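Local coordinates for protein muramidase (Trichobolus zukalii, PDB 6ZMV) that probably cleaves bacterial peptidoglycan as a fungal lysozyme-type muramidase of glycoside hydrolase family 25, with a TIM-barrel-like fold, at residues I7-Y16 with Y37-G48. Residues are numbered along the deposited sequence; the frame is centred on the assembly and turned at random.
Sequences ISHYQPSVNY and YTDPVFSTHYTG
The imidazole of H45 slots between I7 and V41 and shows how one buried ring can tie a loop to a helix. CD1 of I7 sits over the centre of one face, a CH-pi contact 3.5 Å from the ring centroid, while CG1 of V41 covers the opposite face. Both ring nitrogens are engaged: NE2 donates to S8 O at 3.1 Å, reaching it from above the carbonyl plane, and ND1 shares a 2.6 Å hydrogen bond with Y16 OH. CA of G48 lies over one face of the Y16 ring, 3.5 Å from CD2 of Y16, with no side chain between. At the other end, the buried D39 OD2 takes H9 N through its syn lone pair at 2.8 Å and H9 ND1 from above the carboxylate plane at 3.0 Å. With CG anti to the backbone N (chi1 -176°), OD2 faces H9 while OD1 accepts a capping bond from V41 N. Replacing D39 by an alanine would probably leave H9 N and ND1 without this acceptor, the imidazole freer to turn and the helix start uncapped. The outer flank of H9 is looser: Y37 turns its edge to the imidazole face, offset, its OH over the rim but ring centroids 5.9 Å apart, and P12 and P40 fringe the surface. The loop after strand 2-7 of the TIM-barrel-type fold is thus fastened to helix 42-51, beside strand 26-33, which bonds to both I7 and D39.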
loop_
_atom_site.group_PDB
_atom_site.type_symbol
_atom_site.label_atom_id
_atom_site.label_comp_id
_atom_site.label_asym_id
_atom_site.label_seq_id
_atom_site.Cartn_x
_atom_site.Cartn_y
_atom_site.Cartn_z
ATOM N N ILE A 7 -8.116 -3.143 4.114
ATOM C CA ILE A 7 -9.505 -3.510 3.742
ATOM C C ILE A 7 -9.828 -2.962 2.365
ATOM O O ILE A 7 -9.113 -2.119 1.790
ATOM C CB ILE A 7 -10.510 -2.953 4.779
ATOM C CG1 ILE A 7 -10.391 -1.437 4.995
ATOM C CG2 ILE A 7 -10.370 -3.710 6.097
ATOM C CD1 ILE A 7 -11.372 -0.842 5.989
ATOM N N SER A 8 -10.945 -3.434 1.856
ATOM C CA SER A 8 -11.465 -3.120 0.519
ATOM C C SER A 8 -12.976 -3.355 0.531
ATOM O O SER A 8 -13.564 -3.632 1.558
ATOM C CB SER A 8 -10.785 -3.969 -0.514
ATOM O OG SER A 8 -11.222 -5.317 -0.428
ATOM N N HIS A 9 -13.559 -3.346 -0.650
ATOM C CA HIS A 9 -14.970 -3.679 -0.775
ATOM C C HIS A 9 -15.255 -5.112 -0.365
ATOM O O HIS A 9 -16.417 -5.417 -0.125
ATOM C CB HIS A 9 -15.403 -3.472 -2.234
ATOM C CG HIS A 9 -14.911 -4.470 -3.157
ATOM N ND1 HIS A 9 -13.668 -4.426 -3.735
ATOM C CD2 HIS A 9 -15.534 -5.569 -3.592
ATOM C CE1 HIS A 9 -13.578 -5.460 -4.579
ATOM N NE2 HIS A 9 -14.684 -6.178 -4.448
ATOM N N TYR A 10 -14.254 -5.973 -0.244
ATOM C CA TYR A 10 -14.470 -7.343 0.308
ATOM C C TYR A 10 -14.936 -7.290 1.768
ATOM O O TYR A 10 -15.466 -8.285 2.246
ATOM C CB TYR A 10 -13.210 -8.188 0.174
ATOM C CG TYR A 10 -12.970 -8.677 -1.239
ATOM C CD1 TYR A 10 -13.849 -9.535 -1.893
ATOM C CD2 TYR A 10 -11.797 -8.367 -1.913
ATOM C CE1 TYR A 10 -13.571 -10.064 -3.143
ATOM C CE2 TYR A 10 -11.486 -8.909 -3.148
ATOM C CZ TYR A 10 -12.397 -9.712 -3.778
ATOM O OH TYR A 10 -12.085 -10.199 -5.007
ATOM N N GLN A 11 -14.760 -6.164 2.427
ATOM C CA GLN A 11 -15.302 -5.875 3.794
ATOM C C GLN A 11 -16.346 -4.762 3.654
ATOM O O GLN A 11 -16.036 -3.579 3.839
ATOM C CB GLN A 11 -14.176 -5.478 4.759
ATOM C CG GLN A 11 -13.205 -6.590 5.025
ATOM C CD GLN A 11 -12.247 -6.916 3.916
ATOM O OE1 GLN A 11 -11.591 -6.005 3.380
ATOM N NE2 GLN A 11 -12.107 -8.175 3.604
ATOM N N PRO A 12 -17.609 -5.074 3.327
ATOM C CA PRO A 12 -18.572 -3.987 3.121
ATOM C C PRO A 12 -18.904 -3.183 4.380
ATOM O O PRO A 12 -19.315 -2.063 4.240
ATOM C CB PRO A 12 -19.831 -4.680 2.614
ATOM C CG PRO A 12 -19.558 -6.146 2.787
ATOM C CD PRO A 12 -18.103 -6.397 2.952
ATOM N N SER A 13 -18.714 -3.793 5.550
ATOM C CA SER A 13 -18.983 -3.211 6.879
ATOM C C SER A 13 -17.776 -3.495 7.748
ATOM O O SER A 13 -17.367 -4.658 7.885
ATOM C CB SER A 13 -20.223 -3.827 7.494
ATOM O OG SER A 13 -20.547 -3.203 8.709
ATOM N N VAL A 14 -17.280 -2.473 8.394
ATOM C CA VAL A 14 -16.135 -2.582 9.343
ATOM C C VAL A 14 -16.447 -1.765 10.608
ATOM O O VAL A 14 -16.809 -0.611 10.446
ATOM C CB VAL A 14 -14.809 -2.142 8.691
ATOM C CG1 VAL A 14 -13.691 -2.102 9.709
ATOM C CG2 VAL A 14 -14.386 -3.102 7.583
ATOM N N ASN A 15 -16.183 -2.306 11.790
ATOM C CA ASN A 15 -16.306 -1.557 13.051
ATOM C C ASN A 15 -14.982 -0.866 13.318
ATOM O O ASN A 15 -14.107 -1.376 14.017
ATOM C CB ASN A 15 -16.679 -2.522 14.161
ATOM C CG ASN A 15 -16.933 -1.906 15.513
ATOM O OD1 ASN A 15 -17.195 -2.631 16.520
ATOM N ND2 ASN A 15 -16.783 -0.627 15.580
ATOM N N TYR A 16 -14.839 0.316 12.750
ATOM C CA TYR A 16 -13.575 1.066 12.776
ATOM C C TYR A 16 -13.188 1.353 14.241
ATOM O O TYR A 16 -12.033 1.281 14.650
ATOM C CB TYR A 16 -13.636 2.368 12.008
ATOM C CG TYR A 16 -14.211 2.193 10.625
ATOM C CD1 TYR A 16 -13.467 1.661 9.591
ATOM C CD2 TYR A 16 -15.528 2.486 10.348
ATOM C CE1 TYR A 16 -14.023 1.410 8.338
ATOM C CE2 TYR A 16 -16.127 2.222 9.118
ATOM C CZ TYR A 16 -15.388 1.630 8.110
ATOM O OH TYR A 16 -16.000 1.352 6.947
ATOM N N TYR A 37 -11.421 1.045 -12.382
ATOM C CA TYR A 37 -12.182 0.559 -11.224
ATOM C C TYR A 37 -11.895 1.421 -10.001
ATOM O O TYR A 37 -10.743 1.563 -9.562
ATOM C CB TYR A 37 -11.803 -0.887 -10.924
ATOM C CG TYR A 37 -12.490 -1.419 -9.683
ATOM C CD1 TYR A 37 -13.778 -1.860 -9.732
ATOM C CD2 TYR A 37 -11.823 -1.439 -8.463
ATOM C CE1 TYR A 37 -14.396 -2.376 -8.599
ATOM C CE2 TYR A 37 -12.430 -1.905 -7.322
ATOM C CZ TYR A 37 -13.707 -2.432 -7.402
ATOM O OH TYR A 37 -14.306 -2.901 -6.260
ATOM N N THR A 38 -12.969 1.953 -9.451
ATOM C CA THR A 38 -12.929 2.564 -8.107
ATOM C C THR A 38 -13.632 1.636 -7.125
ATOM O O THR A 38 -14.685 1.076 -7.406
ATOM C CB THR A 38 -13.559 3.952 -8.120
ATOM O OG1 THR A 38 -14.906 3.869 -8.539
ATOM C CG2 THR A 38 -12.787 4.949 -8.945
ATOM N N ASP A 39 -13.010 1.423 -5.984
ATOM C CA ASP A 39 -13.587 0.548 -4.954
ATOM C C ASP A 39 -14.798 1.267 -4.373
ATOM O O ASP A 39 -14.677 2.379 -3.815
ATOM C CB ASP A 39 -12.560 0.180 -3.936
ATOM C CG ASP A 39 -13.060 -0.783 -2.896
ATOM O OD1 ASP A 39 -14.054 -0.409 -2.198
ATOM O OD2 ASP A 39 -12.436 -1.857 -2.738
ATOM N N PRO A 40 -16.007 0.639 -4.395
ATOM C CA PRO A 40 -17.208 1.370 -3.977
ATOM C C PRO A 40 -17.314 1.679 -2.502
ATOM O O PRO A 40 -18.160 2.485 -2.099
ATOM C CB PRO A 40 -18.329 0.515 -4.480
ATOM C CG PRO A 40 -17.743 -0.836 -4.591
ATOM C CD PRO A 40 -16.297 -0.691 -4.991
ATOM N N VAL A 41 -16.482 1.037 -1.714
ATOM C CA VAL A 41 -16.530 1.221 -0.250
ATOM C C VAL A 41 -15.422 2.170 0.216
ATOM O O VAL A 41 -15.296 2.456 1.432
ATOM C CB VAL A 41 -16.563 -0.122 0.492
ATOM C CG1 VAL A 41 -16.944 0.010 1.954
ATOM C CG2 VAL A 41 -17.473 -1.114 -0.193
ATOM N N PHE A 42 -14.586 2.657 -0.696
ATOM C CA PHE A 42 -13.431 3.498 -0.290
ATOM C C PHE A 42 -13.887 4.627 0.612
ATOM O O PHE A 42 -13.321 4.845 1.690
ATOM C CB PHE A 42 -12.686 4.037 -1.514
ATOM C CG PHE A 42 -11.645 5.053 -1.126
ATOM C CD1 PHE A 42 -10.408 4.639 -0.698
ATOM C CD2 PHE A 42 -11.941 6.429 -1.148
ATOM C CE1 PHE A 42 -9.482 5.573 -0.277
ATOM C CE2 PHE A 42 -11.005 7.352 -0.702
ATOM C CZ PHE A 42 -9.798 6.913 -0.298
ATOM N N SER A 43 -14.864 5.420 0.170
ATOM C CA SER A 43 -15.240 6.643 0.919
ATOM C C SER A 43 -15.839 6.237 2.270
ATOM O O SER A 43 -15.597 6.911 3.307
ATOM C CB SER A 43 -16.152 7.514 0.143
ATOM O OG SER A 43 -15.493 8.011 -0.997
ATOM N N THR A 44 -16.629 5.177 2.302
ATOM C CA THR A 44 -17.208 4.674 3.573
ATOM C C THR A 44 -16.086 4.331 4.543
ATOM O O THR A 44 -16.093 4.766 5.724
ATOM C CB THR A 44 -18.070 3.426 3.376
ATOM O OG1 THR A 44 -19.130 3.746 2.450
ATOM C CG2 THR A 44 -18.598 2.768 4.639
ATOM N N HIS A 45 -15.110 3.595 4.098
ATOM C CA HIS A 45 -13.996 3.180 4.949
ATOM C C HIS A 45 -13.149 4.365 5.345
ATOM O O HIS A 45 -12.731 4.477 6.512
ATOM C CB HIS A 45 -13.167 2.137 4.239
ATOM C CG HIS A 45 -13.757 0.790 4.073
ATOM N ND1 HIS A 45 -14.613 0.257 5.002
ATOM C CD2 HIS A 45 -13.542 -0.145 3.103
ATOM C CE1 HIS A 45 -14.924 -0.993 4.625
ATOM N NE2 HIS A 45 -14.270 -1.286 3.437
ATOM N N TYR A 46 -12.843 5.251 4.427
ATOM C CA TYR A 46 -11.957 6.406 4.733
ATOM C C TYR A 46 -12.592 7.350 5.724
ATOM O O TYR A 46 -11.949 7.730 6.692
ATOM C CB TYR A 46 -11.629 7.110 3.413
ATOM C CG TYR A 46 -10.361 7.926 3.365
ATOM C CD1 TYR A 46 -9.164 7.367 2.958
ATOM C CD2 TYR A 46 -10.350 9.273 3.665
ATOM C CE1 TYR A 46 -8.023 8.119 2.778
ATOM C CE2 TYR A 46 -9.216 10.046 3.500
ATOM C CZ TYR A 46 -8.044 9.467 3.061
ATOM O OH TYR A 46 -6.915 10.192 2.804
ATOM N N THR A 47 -13.903 7.590 5.588
ATOM C CA THR A 47 -14.660 8.451 6.532
ATOM C C THR A 47 -14.719 7.776 7.896
ATOM O O THR A 47 -14.500 8.413 8.920
ATOM C CB THR A 47 -16.043 8.707 5.964
ATOM O OG1 THR A 47 -15.943 9.378 4.711
ATOM C CG2 THR A 47 -16.879 9.501 6.901
ATOM N N GLY A 48 -15.079 6.503 7.950
ATOM C CA GLY A 48 -15.205 5.795 9.216
ATOM C C GLY A 48 -13.881 5.727 9.924
ATOM O O GLY A 48 -13.806 5.849 11.162
#